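Local coordinates for Endoglucanase(Endo-1,4-beta-glucanase)protein (Pseudomonas stutzeri, PDB 6R2J) that probably hydrolyses beta-1,4-glucosidic bonds of cellulose-like glucans as a family 5 glycoside hydrolase, and binds cellobiose, at residues A[152-164]-A[191-203]. Numbering follows the deposited sequence.
Sequences WPGAAQAAVDAIR and NFLINDPADRLIY
The carboxylate of D196 is gripped by four N-H groups, two of them from R164 on helix 152-166. The arginine approaches side-on: R164 NE reaches D196 OD1 at 2.6 Å, and R164 NH2 reaches D196 OD2 at 2.6 Å. The guanidinium and carboxylate planes stand 29° apart. From the opposite face of the carboxylate come the backbone nitrogens of its own chain, A198 N to D196 OD1, which closes an Asx turn, and R200 N to OD2. The type I turn D196-D199 is thus tied both to itself and to the helix, while A198 CB lies over one face of the guanidinium, 3.5 Å from R164 NE. NH1 of R164 bonds to the carbonyls of D167 and T170, which probably also restrains the rotation of the group.

Two turns earlier, the Q157 amide bonds to both backbone N and O of N195. Q157 CG lies opposite the main-chain N (chi1 -168°) and the chain bends at chi2, which turns the amide toward N195. Q157 OE1 accepts from N195 N at 2.7 Å, nearly straight at 175°. Q157 NE2 donates to N195 O at 2.9 Å, and D161 OD1 takes a second bond from NE2.

Beside the Q157 amide, the I194 side chain packs on the helix: its CD1 meets A156 CB at 3.6 Å and its CG2 meets V160 CG2. F192 ends the seam with CZ 3.8 Å from W152 NE1, whose hydrogen bond goes to E175 O; P153 CB meets the F192 ring at its edge. The contact joins helix 152-166 on the outside of the barrel to the irregular chain entering strand 201-206, an arrangement characteristic of the (beta/alpha)8 TIM barrel of family 5 cellulases.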
loop_
_atom_site.group_PDB
_atom_site.type_symbol
_atom_site.label_atom_id
_atom_site.label_comp_id
_atom_site.label_asym_id
_atom_site.label_seq_id
_atom_site.Cartn_x
_atom_site.Cartn_y
_atom_site.Cartn_z
ATOM N N TRP A 152 10.445 4.939 -14.435
ATOM C CA TRP A 152 9.841 5.089 -13.111
ATOM C C TRP A 152 10.580 6.104 -12.210
ATOM O O TRP A 152 9.908 6.930 -11.563
ATOM C CB TRP A 152 9.594 3.714 -12.464
ATOM C CG TRP A 152 9.200 3.873 -11.005
ATOM C CD1 TRP A 152 9.831 3.341 -9.923
ATOM C CD2 TRP A 152 8.126 4.686 -10.470
ATOM N NE1 TRP A 152 9.203 3.737 -8.756
ATOM C CE2 TRP A 152 8.154 4.557 -9.071
ATOM C CE3 TRP A 152 7.121 5.458 -11.036
ATOM C CZ2 TRP A 152 7.248 5.209 -8.244
ATOM C CZ3 TRP A 152 6.230 6.103 -10.206
ATOM C CH2 TRP A 152 6.303 5.976 -8.831
ATOM N N PRO A 153 11.923 6.093 -12.093
ATOM C CA PRO A 153 12.564 7.004 -11.120
ATOM C C PRO A 153 12.302 8.488 -11.385
ATOM O O PRO A 153 12.048 9.256 -10.448
ATOM C CB PRO A 153 14.046 6.625 -11.228
ATOM C CG PRO A 153 14.016 5.130 -11.618
ATOM C CD PRO A 153 12.852 5.055 -12.589
ATOM N N GLY A 154 12.345 8.914 -12.649
ATOM C CA GLY A 154 12.000 10.284 -12.977
ATOM C C GLY A 154 10.551 10.635 -12.690
ATOM O O GLY A 154 10.243 11.782 -12.345
ATOM N N ALA A 155 9.641 9.682 -12.900
ATOM C CA ALA A 155 8.225 9.934 -12.637
ATOM C C ALA A 155 7.988 10.116 -11.150
ATOM O O ALA A 155 7.234 11.009 -10.744
ATOM C CB ALA A 155 7.377 8.769 -13.151
ATOM N N ALA A 156 8.651 9.285 -10.329
ATOM C CA ALA A 156 8.511 9.381 -8.874
ATOM C C ALA A 156 8.996 10.731 -8.354
ATOM O O ALA A 156 8.353 11.331 -7.479
ATOM C CB ALA A 156 9.289 8.260 -8.182
ATOM N N GLN A 157 10.136 11.221 -8.864
ATOM C CA GLN A 157 10.604 12.542 -8.452
ATOM C C GLN A 157 9.699 13.674 -8.952
ATOM O O GLN A 157 9.536 14.694 -8.260
ATOM C CB GLN A 157 12.044 12.732 -8.903
ATOM C CG GLN A 157 12.727 13.926 -8.301
ATOM C CD GLN A 157 13.046 13.713 -6.839
ATOM O OE1 GLN A 157 13.817 12.836 -6.486
ATOM N NE2 GLN A 157 12.444 14.508 -5.984
ATOM N N ALA A 158 9.128 13.543 -10.150
ATOM C CA ALA A 158 8.222 14.574 -10.643
ATOM C C ALA A 158 7.009 14.705 -9.733
ATOM O O ALA A 158 6.617 15.820 -9.376
ATOM C CB ALA A 158 7.832 14.286 -12.094
ATOM N N ALA A 159 6.434 13.576 -9.301
ATOM C CA ALA A 159 5.265 13.624 -8.424
ATOM C C ALA A 159 5.633 14.155 -7.046
ATOM O O ALA A 159 4.872 14.926 -6.452
ATOM C CB ALA A 159 4.630 12.238 -8.315
ATOM N N VAL A 160 6.789 13.745 -6.509
ATOM C CA VAL A 160 7.198 14.211 -5.186
ATOM C C VAL A 160 7.412 15.727 -5.192
ATOM O O VAL A 160 6.888 16.457 -4.336
ATOM C CB VAL A 160 8.459 13.469 -4.693
ATOM C CG1 VAL A 160 9.014 14.207 -3.473
ATOM C CG2 VAL A 160 8.169 12.008 -4.408
ATOM N N ASP A 161 8.176 16.224 -6.167
ATOM C CA ASP A 161 8.388 17.667 -6.258
ATOM C C ASP A 161 7.055 18.392 -6.258
ATOM O O ASP A 161 6.847 19.340 -5.495
ATOM C CB ASP A 161 9.199 18.003 -7.514
ATOM C CG ASP A 161 10.624 17.480 -7.447
ATOM O OD1 ASP A 161 11.093 17.152 -6.339
ATOM O OD2 ASP A 161 11.285 17.396 -8.499
ATOM N N ALA A 162 6.123 17.921 -7.084
ATOM C CA ALA A 162 4.823 18.570 -7.228
ATOM C C ALA A 162 4.029 18.525 -5.930
ATOM O O ALA A 162 3.434 19.532 -5.515
ATOM C CB ALA A 162 4.030 17.912 -8.358
ATOM N N ILE A 163 4.006 17.362 -5.274
ATOM C CA ILE A 163 3.280 17.241 -4.014
ATOM C C ILE A 163 3.825 18.232 -2.983
ATOM O O ILE A 163 3.067 18.852 -2.227
ATOM C CB ILE A 163 3.369 15.792 -3.489
ATOM C CG1 ILE A 163 2.460 14.824 -4.260
ATOM C CG2 ILE A 163 3.038 15.750 -1.970
ATOM C CD1 ILE A 163 2.737 13.319 -3.922
ATOM N N ARG A 164 5.150 18.364 -2.910
ATOM C CA ARG A 164 5.780 19.188 -1.889
ATOM C C ARG A 164 5.649 20.663 -2.196
ATOM O O ARG A 164 6.001 21.484 -1.337
ATOM C CB ARG A 164 7.255 18.786 -1.725
ATOM C CG ARG A 164 7.450 17.334 -1.238
ATOM C CD ARG A 164 7.089 17.282 0.238
ATOM N NE ARG A 164 7.443 16.025 0.881
ATOM C CZ ARG A 164 6.578 15.264 1.529
ATOM N NH1 ARG A 164 5.307 15.621 1.634
ATOM N NH2 ARG A 164 6.982 14.145 2.078
ATOM N N ASN A 191 20.547 1.652 -6.580
ATOM C CA ASN A 191 20.833 3.073 -6.423
ATOM C C ASN A 191 19.593 3.938 -6.601
ATOM O O ASN A 191 19.633 4.930 -7.328
ATOM C CB ASN A 191 21.827 3.520 -7.480
ATOM C CG ASN A 191 23.073 2.682 -7.484
ATOM O OD1 ASN A 191 23.156 1.655 -8.180
ATOM N ND2 ASN A 191 24.063 3.110 -6.700
ATOM N N PHE A 192 18.489 3.550 -5.979
ATOM C CA PHE A 192 17.221 4.248 -6.097
ATOM C C PHE A 192 17.132 5.249 -4.944
ATOM O O PHE A 192 17.371 4.901 -3.777
ATOM C CB PHE A 192 16.085 3.199 -6.119
ATOM C CG PHE A 192 14.704 3.779 -6.323
ATOM C CD1 PHE A 192 14.469 4.748 -7.294
ATOM C CD2 PHE A 192 13.650 3.365 -5.518
ATOM C CE1 PHE A 192 13.206 5.305 -7.455
ATOM C CE2 PHE A 192 12.387 3.932 -5.641
ATOM C CZ PHE A 192 12.152 4.901 -6.625
ATOM N N LEU A 193 16.826 6.509 -5.281
ATOM C CA LEU A 193 16.783 7.561 -4.267
ATOM C C LEU A 193 15.984 8.740 -4.779
ATOM O O LEU A 193 16.402 9.409 -5.724
ATOM C CB LEU A 193 18.195 8.033 -3.914
ATOM C CG LEU A 193 18.320 8.847 -2.616
ATOM C CD1 LEU A 193 19.810 9.075 -2.255
ATOM C CD2 LEU A 193 17.629 10.194 -2.709
ATOM N N ILE A 194 14.900 9.029 -4.114
ATOM C CA ILE A 194 14.062 10.186 -4.395
ATOM C C ILE A 194 14.366 11.281 -3.382
ATOM O O ILE A 194 14.567 11.021 -2.190
ATOM C CB ILE A 194 12.569 9.783 -4.363
ATOM C CG1 ILE A 194 12.339 8.568 -5.268
ATOM C CG2 ILE A 194 11.671 10.942 -4.766
ATOM C CD1 ILE A 194 12.573 8.873 -6.748
ATOM N N ASN A 195 14.371 12.516 -3.847
ATOM C CA ASN A 195 14.714 13.643 -2.999
ATOM C C ASN A 195 13.458 14.214 -2.349
ATOM O O ASN A 195 12.489 14.556 -3.046
ATOM C CB ASN A 195 15.385 14.712 -3.846
ATOM C CG ASN A 195 16.685 14.247 -4.441
ATOM O OD1 ASN A 195 17.547 13.732 -3.744
ATOM N ND2 ASN A 195 16.830 14.414 -5.760
ATOM N N ASP A 196 13.483 14.291 -1.021
ATOM C CA ASP A 196 12.401 14.880 -0.237
ATOM C C ASP A 196 13.022 15.715 0.872
ATOM O O ASP A 196 13.451 15.175 1.904
ATOM C CB ASP A 196 11.428 13.864 0.347
ATOM C CG ASP A 196 10.281 14.536 1.111
ATOM O OD1 ASP A 196 10.041 15.745 0.947
ATOM O OD2 ASP A 196 9.590 13.853 1.877
ATOM N N PRO A 197 13.123 17.029 0.681
ATOM C CA PRO A 197 13.677 17.886 1.741
ATOM C C PRO A 197 12.795 17.922 2.989
ATOM O O PRO A 197 13.241 18.431 4.029
ATOM C CB PRO A 197 13.781 19.272 1.069
ATOM C CG PRO A 197 12.862 19.205 -0.071
ATOM C CD PRO A 197 12.877 17.781 -0.550
ATOM N N ALA A 198 11.541 17.435 2.921
ATOM C CA ALA A 198 10.665 17.401 4.090
ATOM C C ALA A 198 11.065 16.266 5.031
ATOM O O ALA A 198 10.555 16.209 6.155
ATOM C CB ALA A 198 9.161 17.246 3.686
ATOM N N ASP A 199 11.891 15.317 4.562
ATOM C CA ASP A 199 12.210 14.102 5.309
ATOM C C ASP A 199 10.931 13.352 5.707
ATOM O O ASP A 199 10.739 12.930 6.851
ATOM C CB ASP A 199 13.093 14.454 6.497
ATOM C CG ASP A 199 13.821 13.277 7.031
ATOM O OD1 ASP A 199 13.813 12.219 6.390
ATOM O OD2 ASP A 199 14.382 13.395 8.131
ATOM N N ARG A 200 10.016 13.230 4.756
ATOM C CA ARG A 200 8.770 12.526 5.013
ATOM C C ARG A 200 8.476 11.564 3.897
ATOM O O ARG A 200 7.395 11.554 3.307
ATOM C CB ARG A 200 7.619 13.469 5.266
ATOM C CG ARG A 200 7.649 14.061 6.669
ATOM C CD ARG A 200 6.445 14.994 6.781
ATOM N NE ARG A 200 6.259 15.497 8.152
ATOM C CZ ARG A 200 6.950 16.458 8.750
ATOM N NH1 ARG A 200 7.943 16.976 8.095
ATOM N NH2 ARG A 200 6.674 16.802 10.030
ATOM N N LEU A 201 9.465 10.734 3.598
ATOM C CA LEU A 201 9.377 9.721 2.555
ATOM C C LEU A 201 9.658 8.360 3.173
ATOM O O LEU A 201 10.539 8.234 4.040
ATOM C CB LEU A 201 10.446 9.990 1.501
ATOM C CG LEU A 201 10.362 9.463 0.074
ATOM C CD1 LEU A 201 10.753 10.594 -0.819
ATOM C CD2 LEU A 201 11.285 8.272 0.024
ATOM N N ILE A 202 8.924 7.347 2.703
ATOM C CA ILE A 202 9.115 5.961 3.125
ATOM C C ILE A 202 9.093 5.092 1.872
ATOM O O ILE A 202 8.299 5.316 0.956
ATOM C CB ILE A 202 8.062 5.518 4.168
ATOM C CG1 ILE A 202 8.186 6.441 5.392
ATOM C CG2 ILE A 202 8.235 4.066 4.509
ATOM C CD1 ILE A 202 6.937 6.444 6.315
ATOM N N TYR A 203 9.968 4.091 1.850
ATOM C CA TYR A 203 10.081 3.163 0.732
ATOM C C TYR A 203 9.261 1.931 1.036
ATOM O O TYR A 203 9.105 1.534 2.189
ATOM C CB TYR A 203 11.524 2.795 0.457
ATOM C CG TYR A 203 12.262 3.985 -0.078
ATOM C CD1 TYR A 203 12.855 4.890 0.793
ATOM C CD2 TYR A 203 12.316 4.242 -1.454
ATOM C CE1 TYR A 203 13.524 5.993 0.319
ATOM C CE2 TYR A 203 13.009 5.339 -1.946
ATOM C CZ TYR A 203 13.611 6.215 -1.052
ATOM O OH TYR A 203 14.311 7.319 -1.502
#